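Local coordinates for fatty acid-binding protein TM_1468 (Thermotoga maritima, PDB 1VPV) that binds long-chain fatty acids such as palmitate and may take part in lipid transport or fatty acid metabolism, at residues Val15-Asp20 with Leu139-Ala144. Residues are numbered along the deposited sequence; the frame is centred on the assembly and turned at random.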
ATOM      1  N   VAL A  15      17.620  12.026  -6.034  1.00 22.11           N
ATOM      2  CA  VAL A  15      16.215  12.049  -5.614  1.00 21.84           C
ATOM      3  C   VAL A  15      15.884  11.075  -4.487  1.00 20.01           C
ATOM      4  O   VAL A  15      16.101   9.881  -4.616  1.00 19.95           O
ATOM      5  CB  VAL A  15      15.295  11.722  -6.813  1.00 21.91           C
ATOM      6  CG1 VAL A  15      13.837  11.929  -6.437  1.00 24.49           C
ATOM      7  CG2 VAL A  15      15.636  12.593  -7.996  1.00 25.17           C
ATOM      8  N   LYS A  16      15.340  11.586  -3.387  1.00 21.64           N
ATOM      9  CA  LYS A  16      14.775  10.739  -2.326  1.00 20.92           C
ATOM     10  C   LYS A  16      13.351  10.375  -2.677  1.00 22.43           C
ATOM     11  O   LYS A  16      12.603  11.222  -3.175  1.00 23.23           O
ATOM     12  CB  LYS A  16      14.717  11.483  -0.998  1.00 20.75           C
ATOM     13  CG  LYS A  16      14.365  10.581   0.179  1.00 18.26           C
ATOM     14  CD  LYS A  16      15.628   9.864   0.685  1.00 18.18           C
ATOM     15  CE  LYS A  16      15.291   8.600   1.418  1.00 17.18           C
ATOM     16  NZ  LYS A  16      16.548   7.955   1.841  1.00 16.92           N
ATOM     17  N   ILE A  17      12.965   9.135  -2.395  1.00 21.81           N
ATOM     18  CA  ILE A  17      11.582   8.733  -2.553  1.00 21.17           C
ATOM     19  C   ILE A  17      11.040   8.459  -1.152  1.00 22.06           C
ATOM     20  O   ILE A  17      11.639   7.735  -0.370  1.00 21.19           O
ATOM     21  CB  ILE A  17      11.443   7.493  -3.439  1.00 20.01           C
ATOM     22  CG1 ILE A  17      11.850   7.827  -4.867  1.00 24.20           C
ATOM     23  CG2 ILE A  17      10.007   6.953  -3.408  1.00 17.04           C
ATOM     24  CD1 ILE A  17      11.999   6.602  -5.800  1.00 22.72           C
ATOM     25  N   LEU A  18       9.907   9.063  -0.838  1.00 21.05           N
ATOM     26  CA  LEU A  18       9.252   8.830   0.433  1.00 22.69           C
ATOM     27  C   LEU A  18       7.867   8.232   0.187  1.00 22.34           C
ATOM     28  O   LEU A  18       7.097   8.751  -0.626  1.00 25.40           O
ATOM     29  CB  LEU A  18       9.120  10.153   1.177  1.00 23.21           C
ATOM     30  CG  LEU A  18       8.440  10.087   2.534  1.00 20.44           C
ATOM     31  CD1 LEU A  18       9.308   9.372   3.527  1.00 20.28           C
ATOM     32  CD2 LEU A  18       8.156  11.517   2.982  1.00 23.16           C
ATOM     33  N   VAL A  19       7.550   7.131   0.851  1.00 21.91           N
ATOM     34  CA  VAL A  19       6.133   6.677   0.917  1.00 20.81           C
ATOM     35  C   VAL A  19       5.718   6.786   2.384  1.00 20.65           C
ATOM     36  O   VAL A  19       6.551   6.969   3.264  1.00 22.43           O
ATOM     37  CB  VAL A  19       5.924   5.241   0.391  1.00 19.35           C
ATOM     38  CG1 VAL A  19       6.425   5.107  -1.081  1.00 21.20           C
ATOM     39  CG2 VAL A  19       6.634   4.210   1.292  1.00 23.14           C
ATOM     40  N   ASP A  20       4.426   6.696   2.638  1.00 22.93           N
ATOM     41  CA  ASP A  20       3.913   6.651   3.981  1.00 23.65           C
ATOM     42  C   ASP A  20       3.788   5.201   4.445  1.00 24.97           C
ATOM     43  O   ASP A  20       3.894   4.279   3.632  1.00 22.45           O
ATOM     44  CB  ASP A  20       2.603   7.414   4.061  1.00 26.48           C
ATOM     45  CG  ASP A  20       1.480   6.744   3.296  1.00 33.89           C
ATOM     46  OD1 ASP A  20       1.044   5.622   3.699  1.00 37.39           O
ATOM     47  OD2 ASP A  20       1.021   7.375   2.315  1.00 36.11           O
ATOM     48  N   LEU A 139       4.888  -0.183  -5.956  1.00 23.86           N
ATOM     49  CA  LEU A 139       5.073  -0.576  -7.354  1.00 25.94           C
ATOM     50  C   LEU A 139       5.455   0.655  -8.167  1.00 23.46           C
ATOM     51  O   LEU A 139       6.523   0.672  -8.757  1.00 23.20           O
ATOM     52  CB  LEU A 139       3.840  -1.329  -7.931  1.00 27.18           C
ATOM     53  CG  LEU A 139       3.526  -2.680  -7.282  1.00 30.13           C
ATOM     54  CD1 LEU A 139       2.193  -3.217  -7.687  1.00 33.64           C
ATOM     55  CD2 LEU A 139       4.611  -3.686  -7.580  1.00 33.89           C
ATOM     56  N   PRO A 140       4.629   1.713  -8.145  1.00 23.02           N
ATOM     57  CA  PRO A 140       5.067   2.979  -8.784  1.00 24.29           C
ATOM     58  C   PRO A 140       6.342   3.632  -8.222  1.00 23.55           C
ATOM     59  O   PRO A 140       6.992   4.392  -8.938  1.00 26.77           O
ATOM     60  CB  PRO A 140       3.857   3.905  -8.621  1.00 24.53           C
ATOM     61  CG  PRO A 140       2.997   3.284  -7.594  1.00 23.44           C
ATOM     62  CD  PRO A 140       3.260   1.809  -7.627  1.00 21.41           C
ATOM     63  N   ALA A 141       6.708   3.339  -6.981  1.00 22.44           N
ATOM     64  CA  ALA A 141       7.966   3.849  -6.417  1.00 21.14           C
ATOM     65  C   ALA A 141       9.175   3.181  -7.008  1.00 21.75           C
ATOM     66  O   ALA A 141      10.176   3.849  -7.308  1.00 25.75           O
ATOM     67  CB  ALA A 141       7.997   3.676  -4.925  1.00 19.76           C
ATOM     68  N   ARG A 142       9.128   1.857  -7.100  1.00 23.13           N
ATOM     69  CA  ARG A 142      10.173   1.102  -7.783  1.00 21.60           C
ATOM     70  C   ARG A 142      10.365   1.621  -9.192  1.00 21.85           C
ATOM     71  O   ARG A 142      11.498   1.865  -9.621  1.00 22.63           O
ATOM     72  CB  ARG A 142       9.858  -0.366  -7.850  1.00 19.27           C
ATOM     73  CG  ARG A 142      10.896  -1.167  -8.648  1.00 24.62           C
ATOM     74  CD  ARG A 142      10.815  -2.648  -8.379  1.00 23.28           C
ATOM     75  NE  ARG A 142       9.478  -3.145  -8.713  1.00 25.54           N
ATOM     76  CZ  ARG A 142       9.086  -4.409  -8.555  1.00 26.67           C
ATOM     77  NH1 ARG A 142       9.924  -5.332  -8.107  1.00 21.09           N
ATOM     78  NH2 ARG A 142       7.846  -4.758  -8.872  1.00 29.56           N
ATOM     79  N   VAL A 143       9.258   1.782  -9.897  1.00 21.50           N
ATOM     80  CA  VAL A 143       9.296   2.191 -11.297  1.00 23.32           C
ATOM     81  C   VAL A 143       9.902   3.570 -11.411  1.00 22.38           C
ATOM     82  O   VAL A 143      10.692   3.803 -12.284  1.00 21.30           O
ATOM     83  CB  VAL A 143       7.879   2.181 -11.939  1.00 24.66           C
ATOM     84  CG1 VAL A 143       7.905   2.830 -13.283  1.00 25.46           C
ATOM     85  CG2 VAL A 143       7.353   0.723 -12.068  1.00 24.31           C
ATOM     86  N   ALA A 144       9.533   4.482 -10.515  1.00 22.12           N
ATOM     87  CA  ALA A 144      10.140   5.794 -10.501  1.00 22.02           C
ATOM     88  C   ALA A 144      11.635   5.698 -10.303  1.00 21.43           C
ATOM     89  O   ALA A 144      12.407   6.469 -10.902  1.00 19.70           O
ATOM     90  CB  ALA A 144       9.551   6.636  -9.414  1.00 23.27           C
TER
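Ile17 and Val19 pack against Ala141 and Ala144 in a buried, apolar helix-on-sheet contact within the alpha/beta DegV fold, where helix 138-149 covers one face of the sheet containing strands 35-43, 15-20 and 97-102. The short axes support this reading: they run antiparallel at 178° and approach to 9.8 Å, with Ile17 and Ala141 in register. No hydrogen bond links the two segments, and 127 Å² of surface, both sides summed, is buried between them. Ile17 and Val19, two positions apart on the strand, both direct their CB atoms toward the helix. Leu18 between them serves the other face, touching Phe83 and Tyr90 of helix 80-92, so strand 15-20 is sandwiched between helices. Ala141 and Ala144, three residues apart, supply the matching helical surface. The methyl of Ala141 is shared: its CB lies 4.1 Å from CG2 of Ile17 and 4.4 Å from CG1 of Val19. In Ile17, CG1 stands anti to the carbonyl carbon (chi1 -67°) and an extended chi2 of 169° carries CD1 past the carbonyl of Ala141 to within 4.4 Å of Ala144 CB, while CG2 meets the methyl of Ala141. Both alanines have further neighbours: Ile35 of the adjacent parallel strand 35-43 touches Ala141, and Val157 of helix 154-166 touches Ala144. All four touching residues are buried, and the side chain of Val19 is about 13 Å from the bound palmitic acid, so the contact is core packing away from the lipid site. The closest pair across the segments is a van der Waals contact of a methyl with the helix backbone: Ile17 CD1 is 3.6 Å from Ala141 O.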